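Cobalamin-binding protein (Desulfitobacterium hafniense, PDB 4JGI) binds methylcobalamin through a Rossmann-type domain and probably serves as the corrinoid-carrying methyl-transfer component of an O-demethylase system. Local coordinates at residues Lys88-Val93 with Ser116-Phe121; Ala95-Asp100 with Thr151-Ser156; Ile131-Val136 with Asp162-Glu167; Ala66-Gln71 with Phe109-Glu114. All coordinates share one frame; numbering follows the deposited sequence.

Contact 1 of 4, residues Lys88-Val93 with Ser116-Phe121; sequences KRAKIV and SGFEVF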
loop_
_atom_site.group_PDB
_atom_site.type_symbol
_atom_site.label_atom_id
_atom_site.label_comp_id
_atom_site.label_asym_id
_atom_site.label_seq_id
_atom_site.Cartn_x
_atom_site.Cartn_y
_atom_site.Cartn_z
ATOM N N LYS A 88 4.505 1.477 16.764
ATOM C CA LYS A 88 3.175 0.850 16.548
ATOM C C LYS A 88 2.630 1.058 15.133
ATOM O O LYS A 88 2.165 2.143 14.788
ATOM C CB LYS A 88 2.152 1.374 17.557
ATOM N N ARG A 89 2.659 0.005 14.321
ATOM C CA ARG A 89 2.333 0.107 12.886
ATOM C C ARG A 89 0.847 0.385 12.613
ATOM O O ARG A 89 -0.022 -0.240 13.292
ATOM C CB ARG A 89 2.686 -1.232 12.232
ATOM C CG ARG A 89 4.181 -1.476 12.219
ATOM C CD ARG A 89 4.446 -2.842 11.592
ATOM N NE ARG A 89 3.851 -3.889 12.413
ATOM C CZ ARG A 89 3.760 -5.181 12.082
ATOM N NH1 ARG A 89 4.189 -5.640 10.905
ATOM N NH2 ARG A 89 3.199 -6.030 12.941
ATOM N N ALA A 90 0.537 1.207 11.580
ATOM C CA ALA A 90 -0.868 1.346 11.191
ATOM C C ALA A 90 -1.323 0.038 10.535
ATOM O O ALA A 90 -0.515 -0.700 9.995
ATOM C CB ALA A 90 -1.068 2.474 10.255
ATOM N N LYS A 91 -2.587 -0.252 10.671
ATOM C CA LYS A 91 -3.138 -1.534 10.272
ATOM C C LYS A 91 -4.055 -1.356 9.093
ATOM O O LYS A 91 -4.827 -0.429 9.028
ATOM C CB LYS A 91 -3.899 -2.161 11.407
ATOM C CG LYS A 91 -3.127 -2.564 12.643
ATOM C CD LYS A 91 -4.128 -3.043 13.730
ATOM C CE LYS A 91 -3.564 -2.812 15.113
ATOM N NZ LYS A 91 -2.374 -3.663 15.332
ATOM N N ILE A 92 -3.947 -2.275 8.131
ATOM C CA ILE A 92 -4.791 -2.350 6.977
ATOM C C ILE A 92 -5.442 -3.712 6.872
ATOM O O ILE A 92 -4.739 -4.734 7.009
ATOM C CB ILE A 92 -4.032 -2.170 5.656
ATOM C CG1 ILE A 92 -3.290 -0.860 5.640
ATOM C CG2 ILE A 92 -5.008 -2.217 4.500
ATOM C CD1 ILE A 92 -2.463 -0.570 4.410
ATOM N N VAL A 93 -6.789 -3.769 6.752
ATOM C CA VAL A 93 -7.465 -5.006 6.450
ATOM C C VAL A 93 -7.702 -4.968 4.949
ATOM O O VAL A 93 -8.288 -3.999 4.430
ATOM C CB VAL A 93 -8.791 -5.157 7.240
ATOM C CG1 VAL A 93 -9.620 -6.284 6.676
ATOM C CG2 VAL A 93 -8.530 -5.364 8.719
ATOM N N SER A 116 6.302 -0.614 3.575
ATOM C CA SER A 116 6.142 0.747 3.999
ATOM C C SER A 116 5.712 0.837 5.428
ATOM O O SER A 116 5.375 1.940 5.854
ATOM C CB SER A 116 5.073 1.390 3.178
ATOM O OG SER A 116 5.471 1.486 1.814
ATOM N N GLY A 117 5.805 -0.260 6.164
ATOM C CA GLY A 117 5.583 -0.308 7.596
ATOM C C GLY A 117 4.173 -0.505 8.053
ATOM O O GLY A 117 3.895 -0.324 9.253
ATOM N N PHE A 118 3.273 -0.934 7.152
ATOM C CA PHE A 118 1.926 -1.218 7.617
ATOM C C PHE A 118 1.823 -2.669 8.076
ATOM O O PHE A 118 2.463 -3.561 7.480
ATOM C CB PHE A 118 0.882 -0.999 6.533
ATOM C CG PHE A 118 0.661 0.435 6.113
ATOM C CD1 PHE A 118 1.439 1.011 5.136
ATOM C CD2 PHE A 118 -0.274 1.228 6.761
ATOM C CE1 PHE A 118 1.279 2.319 4.767
ATOM C CE2 PHE A 118 -0.418 2.582 6.378
ATOM C CZ PHE A 118 0.386 3.118 5.419
ATOM N N GLU A 119 0.981 -2.959 9.053
ATOM C CA GLU A 119 0.584 -4.338 9.397
ATOM C C GLU A 119 -0.647 -4.663 8.550
ATOM O O GLU A 119 -1.675 -3.950 8.643
ATOM C CB GLU A 119 0.250 -4.461 10.847
ATOM C CG GLU A 119 -0.224 -5.867 11.205
ATOM C CD GLU A 119 -0.363 -6.114 12.705
ATOM O OE1 GLU A 119 -0.618 -5.136 13.441
ATOM O OE2 GLU A 119 -0.296 -7.323 13.113
ATOM N N VAL A 120 -0.521 -5.623 7.632
ATOM C CA VAL A 120 -1.517 -5.883 6.678
ATOM C C VAL A 120 -2.162 -7.241 7.032
ATOM O O VAL A 120 -1.465 -8.292 7.127
ATOM C CB VAL A 120 -0.943 -5.863 5.254
ATOM C CG1 VAL A 120 -2.017 -6.242 4.260
ATOM C CG2 VAL A 120 -0.297 -4.492 4.912
ATOM N N PHE A 121 -3.464 -7.219 7.202
ATOM C CA PHE A 121 -4.285 -8.423 7.387
ATOM C C PHE A 121 -4.934 -8.770 6.031
ATOM O O PHE A 121 -5.956 -8.180 5.636
ATOM C CB PHE A 121 -5.313 -8.242 8.454
ATOM C CG PHE A 121 -4.750 -7.835 9.781
ATOM C CD1 PHE A 121 -4.479 -6.523 10.101
ATOM C CD2 PHE A 121 -4.462 -8.830 10.748
ATOM C CE1 PHE A 121 -3.930 -6.158 11.313
ATOM C CE2 PHE A 121 -3.885 -8.476 11.972
ATOM C CZ PHE A 121 -3.647 -7.124 12.248
HETATM O O HOH W 1 2.569 2.526 10.294
#

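Contact 2 of 4, residues Ala95-Asp100 with Thr151-Ser156; sequences ATVEGD and TLALDS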
loop_
_atom_site.group_PDB
_atom_site.type_symbol
_atom_site.label_atom_id
_atom_site.label_comp_id
_atom_site.label_asym_id
_atom_site.label_seq_id
_atom_site.Cartn_x
_atom_site.Cartn_y
_atom_site.Cartn_z
ATOM N N ALA A 95 -8.662 -7.076 1.187
ATOM C CA ALA A 95 -9.358 -8.203 0.577
ATOM C C ALA A 95 -9.714 -7.956 -0.821
ATOM O O ALA A 95 -10.009 -6.811 -1.221
ATOM C CB ALA A 95 -10.687 -8.382 1.336
ATOM N N THR A 96 -9.701 -9.025 -1.618
ATOM C CA THR A 96 -10.390 -9.036 -2.845
ATOM C C THR A 96 -11.815 -9.516 -2.504
ATOM O O THR A 96 -11.975 -10.539 -1.861
ATOM C CB THR A 96 -9.687 -9.908 -3.897
ATOM O OG1 THR A 96 -8.431 -9.300 -4.303
ATOM C CG2 THR A 96 -10.593 -10.129 -5.080
ATOM N N VAL A 97 -12.801 -8.721 -2.872
ATOM C CA VAL A 97 -14.151 -8.888 -2.377
ATOM C C VAL A 97 -14.935 -10.002 -3.066
ATOM O O VAL A 97 -14.580 -10.500 -4.090
ATOM C CB VAL A 97 -14.906 -7.562 -2.561
ATOM C CG1 VAL A 97 -14.293 -6.449 -1.739
ATOM C CG2 VAL A 97 -15.103 -7.158 -4.007
ATOM N N GLU A 98 -16.060 -10.322 -2.451
ATOM C CA GLU A 98 -16.921 -11.359 -2.864
ATOM C C GLU A 98 -17.300 -11.122 -4.366
ATOM O O GLU A 98 -17.719 -10.052 -4.836
ATOM C CB GLU A 98 -18.169 -11.426 -1.947
ATOM C CG GLU A 98 -19.138 -12.573 -2.342
ATOM C CD GLU A 98 -20.113 -12.964 -1.261
ATOM O OE1 GLU A 98 -19.750 -13.546 -0.296
ATOM O OE2 GLU A 98 -21.318 -12.657 -1.439
ATOM N N GLY A 99 -17.143 -12.206 -5.106
ATOM C CA GLY A 99 -17.489 -12.223 -6.522
ATOM C C GLY A 99 -16.255 -12.181 -7.370
ATOM O O GLY A 99 -16.370 -12.414 -8.572
ATOM N N ASP A 100 -15.090 -11.913 -6.733
ATOM C CA ASP A 100 -13.856 -11.715 -7.454
ATOM C C ASP A 100 -12.712 -12.614 -7.049
ATOM O O ASP A 100 -12.445 -12.861 -5.900
ATOM C CB ASP A 100 -13.468 -10.244 -7.358
ATOM C CG ASP A 100 -12.893 -9.701 -8.632
ATOM O OD1 ASP A 100 -11.731 -10.122 -8.931
ATOM O OD2 ASP A 100 -13.533 -8.899 -9.366
ATOM N N THR A 151 -18.303 -6.417 -12.101
ATOM C CA THR A 151 -19.356 -5.491 -11.638
ATOM C C THR A 151 -19.963 -5.986 -10.355
ATOM O O THR A 151 -20.220 -5.199 -9.456
ATOM C CB THR A 151 -20.399 -5.202 -12.756
ATOM O OG1 THR A 151 -19.731 -4.629 -13.885
ATOM C CG2 THR A 151 -21.430 -4.215 -12.284
ATOM N N LEU A 152 -20.139 -7.291 -10.211
ATOM C CA LEU A 152 -20.620 -7.879 -8.948
ATOM C C LEU A 152 -19.720 -7.555 -7.750
ATOM O O LEU A 152 -20.172 -7.373 -6.588
ATOM C CB LEU A 152 -20.706 -9.398 -9.080
ATOM C CG LEU A 152 -21.487 -10.246 -8.102
ATOM C CD1 LEU A 152 -22.967 -10.037 -8.405
ATOM C CD2 LEU A 152 -21.131 -11.757 -8.182
ATOM N N ALA A 153 -18.406 -7.563 -8.016
ATOM C CA ALA A 153 -17.426 -7.204 -6.983
ATOM C C ALA A 153 -17.570 -5.751 -6.617
ATOM O O ALA A 153 -17.395 -5.385 -5.445
ATOM C CB ALA A 153 -15.955 -7.495 -7.524
ATOM N N LEU A 154 -17.751 -4.895 -7.572
ATOM C CA LEU A 154 -17.886 -3.476 -7.287
ATOM C C LEU A 154 -19.138 -3.279 -6.390
ATOM O O LEU A 154 -19.128 -2.449 -5.429
ATOM C CB LEU A 154 -17.912 -2.640 -8.535
ATOM C CG LEU A 154 -16.753 -2.863 -9.509
ATOM C CD1 LEU A 154 -16.981 -1.965 -10.703
ATOM C CD2 LEU A 154 -15.440 -2.606 -8.761
ATOM N N ASP A 155 -20.220 -4.003 -6.711
ATOM C CA ASP A 155 -21.358 -4.070 -5.805
ATOM C C ASP A 155 -21.004 -4.552 -4.377
ATOM O O ASP A 155 -21.474 -3.962 -3.361
ATOM C CB ASP A 155 -22.470 -4.950 -6.403
ATOM C CG ASP A 155 -23.114 -4.322 -7.586
ATOM O OD1 ASP A 155 -22.935 -3.093 -7.752
ATOM O OD2 ASP A 155 -23.708 -5.070 -8.390
ATOM N N SER A 156 -20.197 -5.603 -4.243
ATOM C CA SER A 156 -19.800 -6.082 -2.944
ATOM C C SER A 156 -18.973 -5.014 -2.192
ATOM O O SER A 156 -19.002 -4.967 -0.977
ATOM C CB SER A 156 -18.952 -7.363 -3.008
ATOM O OG SER A 156 -19.630 -8.419 -3.595
#

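Contact 3 of 4, residues Ile131-Val136 with Asp162-Glu167; sequences IIVDKV and DALKAE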
loop_
_atom_site.group_PDB
_atom_site.type_symbol
_atom_site.label_atom_id
_atom_site.label_comp_id
_atom_site.label_asym_id
_atom_site.label_seq_id
_atom_site.Cartn_x
_atom_site.Cartn_y
_atom_site.Cartn_z
ATOM N N ILE A 131 -17.335 -11.434 6.613
ATOM C CA ILE A 131 -15.948 -11.773 7.064
ATOM C C ILE A 131 -15.024 -10.556 7.134
ATOM O O ILE A 131 -14.229 -10.407 8.048
ATOM C CB ILE A 131 -15.367 -12.866 6.146
ATOM C CG1 ILE A 131 -16.285 -14.122 6.227
ATOM C CG2 ILE A 131 -13.897 -13.123 6.452
ATOM C CD1 ILE A 131 -15.769 -15.304 6.809
ATOM N N ILE A 132 -15.100 -9.688 6.123
ATOM C CA ILE A 132 -14.416 -8.403 6.207
ATOM C C ILE A 132 -14.855 -7.582 7.442
ATOM O O ILE A 132 -13.984 -7.144 8.186
ATOM C CB ILE A 132 -14.589 -7.562 4.955
ATOM C CG1 ILE A 132 -14.139 -8.347 3.643
ATOM C CG2 ILE A 132 -13.911 -6.186 5.079
ATOM C CD1 ILE A 132 -14.396 -7.635 2.359
ATOM N N VAL A 133 -16.173 -7.443 7.609
ATOM C CA VAL A 133 -16.647 -6.684 8.754
ATOM C C VAL A 133 -16.226 -7.296 10.087
ATOM O O VAL A 133 -15.750 -6.572 11.021
ATOM C CB VAL A 133 -18.164 -6.484 8.679
ATOM C CG1 VAL A 133 -18.706 -5.861 9.996
ATOM C CG2 VAL A 133 -18.534 -5.710 7.492
ATOM N N ASP A 134 -16.293 -8.622 10.231
ATOM C CA ASP A 134 -15.800 -9.273 11.437
ATOM C C ASP A 134 -14.321 -9.034 11.720
ATOM O O ASP A 134 -13.895 -8.756 12.864
ATOM C CB ASP A 134 -16.192 -10.756 11.467
ATOM C CG ASP A 134 -17.769 -10.943 11.702
ATOM O OD1 ASP A 134 -18.508 -9.963 12.032
ATOM O OD2 ASP A 134 -18.308 -12.047 11.518
ATOM N N LYS A 135 -13.501 -8.989 10.662
ATOM C CA LYS A 135 -12.116 -8.734 10.843
ATOM C C LYS A 135 -11.844 -7.276 11.310
ATOM O O LYS A 135 -11.002 -7.026 12.093
ATOM C CB LYS A 135 -11.334 -9.004 9.552
ATOM C CG LYS A 135 -9.822 -9.049 9.772
ATOM C CD LYS A 135 -9.386 -10.268 10.624
ATOM C CE LYS A 135 -7.912 -10.479 10.619
ATOM N NZ LYS A 135 -7.689 -11.766 11.376
ATOM N N VAL A 136 -12.631 -6.344 10.802
ATOM C CA VAL A 136 -12.515 -4.933 11.204
ATOM C C VAL A 136 -12.889 -4.807 12.678
ATOM O O VAL A 136 -12.176 -4.143 13.431
ATOM C CB VAL A 136 -13.399 -4.061 10.330
ATOM C CG1 VAL A 136 -13.523 -2.653 10.887
ATOM C CG2 VAL A 136 -12.954 -4.013 8.900
ATOM N N ASP A 162 -21.415 -0.193 3.264
ATOM C CA ASP A 162 -22.763 -0.021 3.865
ATOM C C ASP A 162 -22.819 -0.814 5.191
ATOM O O ASP A 162 -23.387 -0.371 6.227
ATOM C CB ASP A 162 -23.838 -0.486 2.963
ATOM C CG ASP A 162 -24.074 0.480 1.812
ATOM O OD1 ASP A 162 -23.547 1.618 1.883
ATOM O OD2 ASP A 162 -24.854 0.128 0.844
ATOM N N ALA A 163 -22.262 -2.020 5.203
ATOM C CA ALA A 163 -22.181 -2.821 6.426
ATOM C C ALA A 163 -21.336 -2.188 7.524
ATOM O O ALA A 163 -21.651 -2.239 8.663
ATOM C CB ALA A 163 -21.685 -4.195 6.134
ATOM N N LEU A 164 -20.238 -1.552 7.151
ATOM C CA LEU A 164 -19.407 -0.839 8.121
ATOM C C LEU A 164 -20.176 0.337 8.698
ATOM O O LEU A 164 -20.016 0.638 9.910
ATOM C CB LEU A 164 -18.095 -0.391 7.490
ATOM C CG LEU A 164 -17.173 -1.576 7.073
ATOM C CD1 LEU A 164 -16.057 -0.960 6.211
ATOM C CD2 LEU A 164 -16.617 -2.272 8.293
ATOM N N LYS A 165 -20.961 1.012 7.879
ATOM C CA LYS A 165 -21.818 2.113 8.337
ATOM C C LYS A 165 -22.871 1.560 9.339
ATOM O O LYS A 165 -23.059 2.158 10.446
ATOM C CB LYS A 165 -22.507 2.863 7.146
ATOM C CG LYS A 165 -21.626 3.805 6.349
ATOM C CD LYS A 165 -22.364 4.522 5.169
ATOM C CE LYS A 165 -21.385 4.921 3.981
ATOM N NZ LYS A 165 -21.697 5.281 2.449
ATOM N N ALA A 166 -23.497 0.444 9.023
ATOM C CA ALA A 166 -24.516 -0.131 9.901
ATOM C C ALA A 166 -23.993 -0.550 11.264
ATOM O O ALA A 166 -24.693 -0.460 12.274
ATOM C CB ALA A 166 -25.184 -1.291 9.207
ATOM N N GLU A 167 -22.736 -0.974 11.302
ATOM C CA GLU A 167 -22.109 -1.428 12.508
ATOM C C GLU A 167 -21.458 -0.297 13.264
ATOM O O GLU A 167 -20.844 -0.584 14.255
ATOM C CB GLU A 167 -21.039 -2.495 12.165
ATOM C CG GLU A 167 -21.641 -3.735 11.544
ATOM C CD GLU A 167 -22.762 -4.353 12.425
ATOM O OE1 GLU A 167 -22.645 -4.425 13.683
ATOM O OE2 GLU A 167 -23.855 -4.691 11.887
#

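Contact 4 of 4, residues Ala66-Gln71 with Phe109-Glu114; sequences AGEILQ and FRTMAE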
loop_
_atom_site.group_PDB
_atom_site.type_symbol
_atom_site.label_atom_id
_atom_site.label_comp_id
_atom_site.label_asym_id
_atom_site.label_seq_id
_atom_site.Cartn_x
_atom_site.Cartn_y
_atom_site.Cartn_z
ATOM N N ALA A 66 9.558 -2.983 -7.352
ATOM C CA ALA A 66 9.674 -1.949 -6.389
ATOM C C ALA A 66 9.347 -2.402 -5.011
ATOM O O ALA A 66 10.025 -2.023 -4.024
ATOM C CB ALA A 66 8.788 -0.762 -6.784
ATOM N N GLY A 67 8.243 -3.148 -4.867
ATOM C CA GLY A 67 7.916 -3.644 -3.573
ATOM C C GLY A 67 8.964 -4.543 -2.908
ATOM O O GLY A 67 9.272 -4.441 -1.725
ATOM N N GLU A 68 9.494 -5.450 -3.732
ATOM C CA GLU A 68 10.511 -6.353 -3.258
ATOM C C GLU A 68 11.804 -5.635 -2.918
ATOM O O GLU A 68 12.445 -5.944 -1.919
ATOM C CB GLU A 68 10.793 -7.447 -4.272
ATOM C CG GLU A 68 9.553 -8.276 -4.618
ATOM C CD GLU A 68 8.768 -8.940 -3.505
ATOM O OE1 GLU A 68 9.301 -9.174 -2.433
ATOM O OE2 GLU A 68 7.564 -9.168 -3.699
ATOM N N ILE A 69 12.135 -4.624 -3.712
ATOM C CA ILE A 69 13.353 -3.828 -3.460
ATOM C C ILE A 69 13.216 -2.984 -2.187
ATOM O O ILE A 69 14.086 -2.935 -1.290
ATOM C CB ILE A 69 13.686 -2.936 -4.673
ATOM C CG1 ILE A 69 14.222 -3.821 -5.832
ATOM C CG2 ILE A 69 14.674 -1.804 -4.363
ATOM C CD1 ILE A 69 14.319 -3.105 -7.139
ATOM N N LEU A 70 12.049 -2.387 -1.988
ATOM C CA LEU A 70 11.838 -1.628 -0.713
ATOM C C LEU A 70 11.907 -2.575 0.470
ATOM O O LEU A 70 12.466 -2.265 1.505
ATOM C CB LEU A 70 10.545 -0.838 -0.746
ATOM C CG LEU A 70 10.295 0.049 0.464
ATOM C CD1 LEU A 70 11.407 1.091 0.592
ATOM C CD2 LEU A 70 8.931 0.742 0.310
ATOM N N GLN A 71 11.216 -3.723 0.374
ATOM C CA GLN A 71 11.228 -4.633 1.507
ATOM C C GLN A 71 12.631 -5.067 1.840
ATOM O O GLN A 71 12.952 -5.214 3.003
ATOM C CB GLN A 71 10.323 -5.837 1.224
ATOM C CG GLN A 71 10.169 -6.741 2.422
ATOM C CD GLN A 71 9.467 -6.051 3.588
ATOM O OE1 GLN A 71 8.302 -5.844 3.531
ATOM N NE2 GLN A 71 10.198 -5.759 4.638
ATOM N N PHE A 109 0.096 -4.373 -4.051
ATOM C CA PHE A 109 -0.160 -3.440 -2.995
ATOM C C PHE A 109 0.194 -3.973 -1.626
ATOM O O PHE A 109 0.831 -3.244 -0.868
ATOM C CB PHE A 109 -1.610 -2.982 -3.079
ATOM C CG PHE A 109 -2.001 -2.086 -1.932
ATOM C CD1 PHE A 109 -1.578 -0.740 -1.891
ATOM C CD2 PHE A 109 -2.726 -2.549 -0.883
ATOM C CE1 PHE A 109 -1.867 0.072 -0.775
ATOM C CE2 PHE A 109 -3.035 -1.729 0.184
ATOM C CZ PHE A 109 -2.626 -0.410 0.236
ATOM N N ARG A 110 -0.150 -5.209 -1.328
ATOM C CA ARG A 110 0.178 -5.811 -0.070
ATOM C C ARG A 110 1.687 -5.739 0.155
ATOM O O ARG A 110 2.160 -5.367 1.246
ATOM C CB ARG A 110 -0.298 -7.287 -0.052
ATOM C CG ARG A 110 0.063 -8.005 1.207
ATOM C CD ARG A 110 -0.241 -9.484 1.069
ATOM N NE ARG A 110 0.578 -10.126 0.043
ATOM C CZ ARG A 110 0.343 -11.311 -0.536
ATOM N NH1 ARG A 110 -0.774 -11.982 -0.343
ATOM N NH2 ARG A 110 1.223 -11.777 -1.433
ATOM N N THR A 111 2.486 -6.063 -0.869
ATOM C CA THR A 111 3.940 -6.088 -0.704
ATOM C C THR A 111 4.418 -4.647 -0.442
ATOM O O THR A 111 5.258 -4.460 0.448
ATOM C CB THR A 111 4.610 -6.670 -1.937
ATOM O OG1 THR A 111 4.083 -8.014 -2.134
ATOM C CG2 THR A 111 6.143 -6.638 -1.789
ATOM N N MET A 112 3.950 -3.658 -1.183
ATOM C CA MET A 112 4.375 -2.250 -0.987
ATOM C C MET A 112 3.958 -1.766 0.376
ATOM O O MET A 112 4.724 -1.089 1.023
ATOM C CB MET A 112 3.847 -1.346 -2.068
ATOM C CG MET A 112 4.442 -1.683 -3.437
ATOM S SD MET A 112 3.615 -0.554 -4.566
ATOM C CE MET A 112 4.580 -0.775 -6.049
ATOM N N ALA A 113 2.768 -2.136 0.811
ATOM C CA ALA A 113 2.267 -1.634 2.096
ATOM C C ALA A 113 3.044 -2.215 3.271
ATOM O O ALA A 113 3.420 -1.512 4.214
ATOM C CB ALA A 113 0.786 -1.979 2.232
ATOM N N GLU A 114 3.348 -3.524 3.200
ATOM C CA GLU A 114 4.172 -4.222 4.172
ATOM C C GLU A 114 5.594 -3.585 4.234
ATOM O O GLU A 114 6.087 -3.340 5.299
ATOM C CB GLU A 114 4.179 -5.760 3.944
ATOM C CG GLU A 114 2.856 -6.364 4.352
ATOM C CD GLU A 114 2.800 -7.927 4.215
ATOM O OE1 GLU A 114 3.491 -8.467 3.298
ATOM O OE2 GLU A 114 2.043 -8.597 4.999
HETATM O O HOH W 2 6.182 -10.257 -2.057
HETATM O O HOH W 3 6.896 -6.625 1.458
HETATM O O HOH W 4 8.744 -3.555 6.502
#

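Contact 1 of 4, residues Lys88-Val93 with Ser116-Phe121
Ile92 lays its CD1 methyl over the face of the Phe118 ring, 4.0 Å from the ring centroid and 28° off its normal, a CH-pi contact. The CB of Ala90 adds to this patch, lying 3.8 Å from Phe118 CD2, while helix 199-209 packs against the ring through Cys206 and Gln207. The backbones pair in parallel: Ile92 bonds the neighbouring strand through both its N, to Glu119 O, and its O, which receives Phe121 N at 2.8 Å, and Glu119 N reaches back to Ala90 O. On the opposite sheet face, Lys91 brings its CG to the edge of the Phe121 ring. Glu119, with CG anti to the backbone N (chi1 177°) and an extended chain, runs alongside Lys91, whose NZ forms a salt bridge with Glu119 OE1 at 3.0 Å. Arg89 CZ stands 3.8 Å from Glu119 CB, which lies over one face of the guanidinium; Glu119 OE2 is well out of that plane, and its 3.7 Å distance from Arg89 NH2 marks a long, charge-only ion pair. A leucine in place of Lys91 would probably leave Glu119 OE1 without its close charged mate. Strands 91-96 and 119-122, linked by helix 104-115, make a beta-alpha-beta unit of the Rossmann-like cobalamin-binding fold.

Contact 2 of 4, residues Ala95-Asp100 with Thr151-Ser156
Val97 presses its CG2 methyl into the flank of helix 151-166, 3.6 Å from Ala153 CB and closer still to the carbonyl oxygen of that residue. Its chi1 of -63° sets CG2 between the backbone N and the carbonyl carbon, a crowded position that faces the helix. Ala153 CB is also met by Asp100 OD2 at 3.4 Å. The carboxylate has its polar partners elsewhere: OD1 bonds His102 ND1, and OD2 takes the backbone N of Val149 and Leu150. The one hydrogen bond across the contact runs from Ser156 OG to Glu98 O, 2.8 Å long; the hydroxyl approaches at 124° to the C=O and tilted out of the carbonyl plane. An alanine in place of Ser156 is likely to leave Glu98 O without this donor and the turn less firmly tied to the helix. Gly99, its CA against Leu152 CD2 at 4.0 Å, occupies the third position of a type II turn closed by Asp100 N to Val97 O at 3.0 Å. Its positive phi and the nearness of Leu152 both suit a residue without CB. The turn leads into the DxHxxG motif of cobalamin-binding domains, in which Asp100 holds His102, the axial ligand of cobalt.

Contact 3 of 4, residues Ile131-Val136 with Asp162-Glu167
This is an apolar helix-to-helix contact between helices 129-139 and 151-166, neighbours on one side of the parallel sheet and away from the cobalamin site. Val133 is its pivot, and its two methyls divide the work. CG1, anti to the backbone N (chi1 172°), meets Glu167 CG at 3.9 Å, whereas CG2 rests against Ala163 CB at 3.8 Å and Leu164 CD2 at 4.0 Å. Val133 and Leu164 run antiparallel, flank to flank, the leucine branch passing alongside the valine. Leu164 CD2 also reaches Val136, standing 4.1 Å from its CG1 and equally far from its CG2; here the leucine lies roughly perpendicular to the valine. One leucine methyl thus sits against two valines that are neighbours along the same helical face. The segment axes approach to 10.1 Å and are inclined by 43°, and the touch is accordingly made by side-chain ends, with no hydrogen bond across it. In the Rossmann-like fold each of these helices connects consecutive parallel strands: helix 129-139 leads from strand 119-122 to strand 143-147, and from there helix 151-166 leads to strand 174-178. Val136 and Ile132 turn inward as well, onto Val144 and Leu146 of strand 143-147, with Ile132 also on Ala95 of strand 91-96. Toward the outside, Glu167 follows the last turn of its helix. Its CG, anti to the carbonyl carbon (chi1 -64°), lies across Val133; the bend at chi2 then turns the carboxylate, whose OE1 forms a salt bridge with Lys137.

Contact 4 of 4, residues Ala66-Gln71 with Phe109-Glu114
Thr111, Met112 and Gly67 carry this contact between two helices whose segment axes come within 8.3 Å and are inclined by 23°. With CG2 anti to the backbone N, Thr111 turns this methyl to the Gly67 backbone, 3.7 Å from Gly67 C; its OG1 (chi1 -59°) is left to bond Asn107 O within its own helix. On the next residue, Met112 CG stands 4.0 Å from Gly67 CA, and the CE methyl at the end of its extended chain reaches Ala66 CB at 4.3 Å. The CA atoms of Gly67 and Met112 are 4.6 Å apart, which the lack of a side chain on the glycine permits: a CB there would clash with Thr111 CG2. The pair joins the two domains of the protein. Helix 60-77 belongs to the helical N-terminal part, as in the cap of other cobalamin carriers, and helix 104-115 to the Rossmann-like domain; Met112 lies at the seam, touching Met46 of helix 32-54 as well as Ala199 and Val203 of helix 199-209. Toward the edge, the carboxylate of Glu68 comes across Thr111, with OE2 3.5 Å from CG2. Gln71 OE1 accepts from a water at 2.6 Å that also donates to Thr111 O. A second water, 3.2 Å from Gln71 NE2, accepts from it and donates to Glu114 O; Asp75 OD1 also binds that nitrogen.

Contacts 1, 2 and 3 lie inside the Rossmann-like domain, while contact 4 joins that domain to the N-terminal helices. Strand 91-96 serves contact 1 near its start and contact 2 beyond its end, with centres about 23 Å apart; helix 151-166 is shared by contacts 2 and 3, centres about 15 Å apart. The centre of contact 4 lies about 12 Å from that of contact 1, and the two meet where Val120 packs on Ala113 and Glu114. On the other sheet face, Lys135 brings contact 3 against Phe121 and Val93. Along the chain contact 4 opens first and its segments alternate with those of contacts 1 and 2, so interdomain seam, sheet and cobalamin-binding loop are interleaved in sequence.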